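Local coordinates for protein pseudopodium-enriched atypical kinase 1 (Homo sapiens, PDB 6BHC) that is a pseudokinase, a protein-kinase-fold protein with an unusual catalytic cleft, that probably works in signalling through dimerization and scaffolding rather than phosphoryl transfer, at residues W54-L59 against Y78-L83. The protein carries 1 engineered substitution. Residues are numbered along the deposited sequence; the frame is centred on the assembly and turned at random.
Sequences WSDFRL and YAKDPL
Phe57 and Tyr78 form an antiparallel, non-hydrogen-bonded pair at one end of the N-lobe beta sheet of the kinase fold, where strand 71-78 runs into a type I turn from Tyr78 to Asp81. Both are buried, and their flat rings suit the place by making an offset stack, centroids 4.8 Å apart and planes at 22°. With CG anti to the backbone N (chi1 -175°), the Tyr78 ring lies beside Phe57 and brings CD1 over the rim of one face, 3.6 Å from Phe57 CZ. Ala79 N donates to Asp56 O (2.6 Å, N-H...O 137°), tying the start of the turn to the residue just before strand 57-59. Alanine ends at the methyl that lies against Asp56, Ala79 CB being 3.2 Å from Asp56 O. Arg58, bent at chi2 and chi3, is long enough to lay its guanidinium over Ala79 CA, hydrogen-bond through NE to Ser77 O and bring NH2 to 3.6 Å from Pro82 CB. Phe57 also packs on Val88 and Phe124; cutting it back to an alanine is likely to take the stacking partner from Tyr78 and open a gap against both. Strand 57-59 pairs with strand 71-78, which is flanked in turn by strand 85-91, while Leu47 touches Tyr78.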
ATOM      1  N   TRP A  54     -15.262  38.833  18.543  1.00 55.29           N
ATOM      2  CA  TRP A  54     -14.516  38.341  19.696  1.00 57.40           C
ATOM      3  C   TRP A  54     -15.398  37.504  20.613  1.00 54.64           C
ATOM      4  O   TRP A  54     -14.907  36.593  21.287  1.00 56.74           O
ATOM      5  CB  TRP A  54     -13.908  39.515  20.463  1.00 60.64           C
ATOM      6  CG  TRP A  54     -13.384  39.150  21.816  1.00 64.33           C
ATOM      7  CD1 TRP A  54     -13.984  39.388  23.020  1.00 66.02           C
ATOM      8  CD2 TRP A  54     -12.154  38.476  22.108  1.00 58.53           C
ATOM      9  NE1 TRP A  54     -13.203  38.905  24.042  1.00 62.55           N
ATOM     10  CE2 TRP A  54     -12.074  38.341  23.508  1.00 59.81           C
ATOM     11  CE3 TRP A  54     -11.113  37.976  21.320  1.00 57.51           C
ATOM     12  CZ2 TRP A  54     -10.994  37.726  24.138  1.00 60.58           C
ATOM     13  CZ3 TRP A  54     -10.041  37.366  21.948  1.00 58.25           C
ATOM     14  CH2 TRP A  54      -9.990  37.246  23.343  1.00 56.39           C
ATOM     15  N   SER A  55     -16.700  37.794  20.648  1.00 54.70           N
ATOM     16  CA  SER A  55     -17.630  37.023  21.461  1.00 57.43           C
ATOM     17  C   SER A  55     -18.000  35.690  20.826  1.00 51.95           C
ATOM     18  O   SER A  55     -18.526  34.813  21.520  1.00 50.35           O
ATOM     19  CB  SER A  55     -18.898  37.840  21.722  1.00 57.53           C
ATOM     20  OG  SER A  55     -19.835  37.104  22.489  1.00 71.80           O
ATOM     21  N   ASP A  56     -17.740  35.515  19.530  1.00 53.27           N
ATOM     22  CA  ASP A  56     -18.042  34.264  18.845  1.00 51.10           C
ATOM     23  C   ASP A  56     -16.994  33.186  19.082  1.00 57.02           C
ATOM     24  O   ASP A  56     -17.182  32.053  18.624  1.00 55.91           O
ATOM     25  CB  ASP A  56     -18.192  34.508  17.340  1.00 52.36           C
ATOM     26  CG  ASP A  56     -19.468  35.244  16.993  1.00 65.77           C
ATOM     27  OD1 ASP A  56     -20.446  35.135  17.763  1.00 61.16           O
ATOM     28  OD2 ASP A  56     -19.494  35.928  15.948  1.00 78.51           O
ATOM     29  N   PHE A  57     -15.904  33.501  19.771  1.00 62.15           N
ATOM     30  CA  PHE A  57     -14.843  32.538  20.058  1.00 61.00           C
ATOM     31  C   PHE A  57     -14.852  32.260  21.557  1.00 58.75           C
ATOM     32  O   PHE A  57     -14.331  33.048  22.350  1.00 63.99           O
ATOM     33  CB  PHE A  57     -13.489  33.061  19.588  1.00 40.93           C
ATOM     34  CG  PHE A  57     -13.347  33.100  18.095  1.00 47.43           C
ATOM     35  CD1 PHE A  57     -13.712  34.229  17.378  1.00 45.88           C
ATOM     36  CD2 PHE A  57     -12.858  32.002  17.404  1.00 39.22           C
ATOM     37  CE1 PHE A  57     -13.586  34.265  16.002  1.00 45.27           C
ATOM     38  CE2 PHE A  57     -12.729  32.033  16.028  1.00 38.93           C
ATOM     39  CZ  PHE A  57     -13.094  33.165  15.326  1.00 46.23           C
ATOM     40  N   ARG A  58     -15.452  31.137  21.939  1.00 51.41           N
ATOM     41  CA  ARG A  58     -15.512  30.721  23.335  1.00 51.27           C
ATOM     42  C   ARG A  58     -14.229  29.970  23.667  1.00 43.12           C
ATOM     43  O   ARG A  58     -13.999  28.866  23.162  1.00 42.43           O
ATOM     44  CB  ARG A  58     -16.742  29.853  23.596  1.00 56.90           C
ATOM     45  CG  ARG A  58     -18.077  30.581  23.478  1.00 48.98           C
ATOM     46  CD  ARG A  58     -18.574  30.638  22.039  1.00 49.18           C
ATOM     47  NE  ARG A  58     -18.652  29.310  21.434  1.00 58.37           N
ATOM     48  CZ  ARG A  58     -19.709  28.509  21.522  1.00 56.23           C
ATOM     49  NH1 ARG A  58     -20.784  28.897  22.195  1.00 53.39           N
ATOM     50  NH2 ARG A  58     -19.689  27.317  20.939  1.00 55.99           N
ATOM     51  N   LEU A  59     -13.391  30.571  24.507  1.00 53.05           N
ATOM     52  CA  LEU A  59     -12.141  29.934  24.896  1.00 51.89           C
ATOM     53  C   LEU A  59     -12.424  28.690  25.727  1.00 54.33           C
ATOM     54  O   LEU A  59     -13.144  28.748  26.729  1.00 55.48           O
ATOM     55  CB  LEU A  59     -11.267  30.911  25.681  1.00 48.53           C
ATOM     56  CG  LEU A  59     -10.878  32.199  24.954  1.00 47.77           C
ATOM     57  CD1 LEU A  59      -9.894  33.008  25.784  1.00 47.59           C
ATOM     58  CD2 LEU A  59     -10.301  31.887  23.581  1.00 46.03           C
ATOM     59  N   TYR A  78     -15.428  28.160  17.837  1.00 46.43           N
ATOM     60  CA  TYR A  78     -16.076  29.180  17.024  1.00 49.01           C
ATOM     61  C   TYR A  78     -17.589  29.009  17.084  1.00 54.63           C
ATOM     62  O   TYR A  78     -18.105  27.903  16.905  1.00 55.23           O
ATOM     63  CB  TYR A  78     -15.578  29.092  15.581  1.00 45.79           C
ATOM     64  CG  TYR A  78     -16.089  30.183  14.670  1.00 45.75           C
ATOM     65  CD1 TYR A  78     -16.255  31.484  15.131  1.00 45.73           C
ATOM     66  CD2 TYR A  78     -16.385  29.917  13.339  1.00 45.04           C
ATOM     67  CE1 TYR A  78     -16.717  32.484  14.294  1.00 45.91           C
ATOM     68  CE2 TYR A  78     -16.846  30.911  12.496  1.00 48.51           C
ATOM     69  CZ  TYR A  78     -17.009  32.192  12.978  1.00 50.42           C
ATOM     70  OH  TYR A  78     -17.468  33.183  12.141  1.00 62.68           O
ATOM     71  N   ALA A  79     -18.302  30.110  17.342  1.00 58.65           N
ATOM     72  CA  ALA A  79     -19.742  30.025  17.566  1.00 60.07           C
ATOM     73  C   ALA A  79     -20.486  29.523  16.335  1.00 62.61           C
ATOM     74  O   ALA A  79     -21.533  28.878  16.464  1.00 65.60           O
ATOM     75  CB  ALA A  79     -20.289  31.385  17.995  1.00 64.07           C
ATOM     76  N   LYS A  80     -19.974  29.805  15.141  1.00 64.84           N
ATOM     77  CA  LYS A  80     -20.622  29.380  13.909  1.00 67.90           C
ATOM     78  C   LYS A  80     -20.149  28.013  13.429  1.00 65.91           C
ATOM     79  O   LYS A  80     -20.635  27.529  12.401  1.00 62.91           O
ATOM     80  CB  LYS A  80     -20.402  30.431  12.815  1.00 68.93           C
ATOM     81  CG  LYS A  80     -20.888  31.821  13.212  1.00 67.43           C
ATOM     82  CD  LYS A  80     -20.753  32.818  12.073  1.00 63.38           C
ATOM     83  CE  LYS A  80     -21.224  34.199  12.496  1.00 59.04           C
ATOM     84  NZ  LYS A  80     -21.134  35.182  11.382  1.00 64.85           N
ATOM     85  N   ASP A  81     -19.222  27.381  14.151  1.00 65.24           N
ATOM     86  CA  ASP A  81     -18.719  26.045  13.856  1.00 57.25           C
ATOM     87  C   ASP A  81     -18.105  25.476  15.130  1.00 53.65           C
ATOM     88  O   ASP A  81     -16.875  25.416  15.259  1.00 55.96           O
ATOM     89  CB  ASP A  81     -17.697  26.085  12.719  1.00 57.65           C
ATOM     90  CG  ASP A  81     -17.271  24.703  12.264  1.00 63.56           C
ATOM     91  OD1 ASP A  81     -18.081  23.759  12.382  1.00 70.76           O
ATOM     92  OD2 ASP A  81     -16.126  24.563  11.784  1.00 55.58           O
ATOM     93  N   PRO A  82     -18.927  25.044  16.090  1.00 48.30           N
ATOM     94  CA  PRO A  82     -18.439  24.833  17.460  1.00 47.57           C
ATOM     95  C   PRO A  82     -17.669  23.543  17.690  1.00 52.20           C
ATOM     96  O   PRO A  82     -17.176  23.340  18.806  1.00 48.76           O
ATOM     97  CB  PRO A  82     -19.738  24.844  18.280  1.00 57.27           C
ATOM     98  CG  PRO A  82     -20.762  24.311  17.343  1.00 57.72           C
ATOM     99  CD  PRO A  82     -20.376  24.803  15.971  1.00 55.43           C
ATOM    100  N   LEU A  83     -17.537  22.666  16.698  1.00 54.83           N
ATOM    101  CA  LEU A  83     -16.916  21.366  16.911  1.00 56.92           C
ATOM    102  C   LEU A  83     -15.573  21.206  16.213  1.00 51.11           C
ATOM    103  O   LEU A  83     -14.929  20.165  16.378  1.00 52.15           O
ATOM    104  CB  LEU A  83     -17.866  20.248  16.464  1.00 47.29           C
ATOM    105  CG  LEU A  83     -19.224  20.224  17.167  1.00 62.35           C
ATOM    106  CD1 LEU A  83     -20.016  18.987  16.771  1.00 55.07           C
ATOM    107  CD2 LEU A  83     -19.051  20.300  18.678  1.00 62.38           C
TER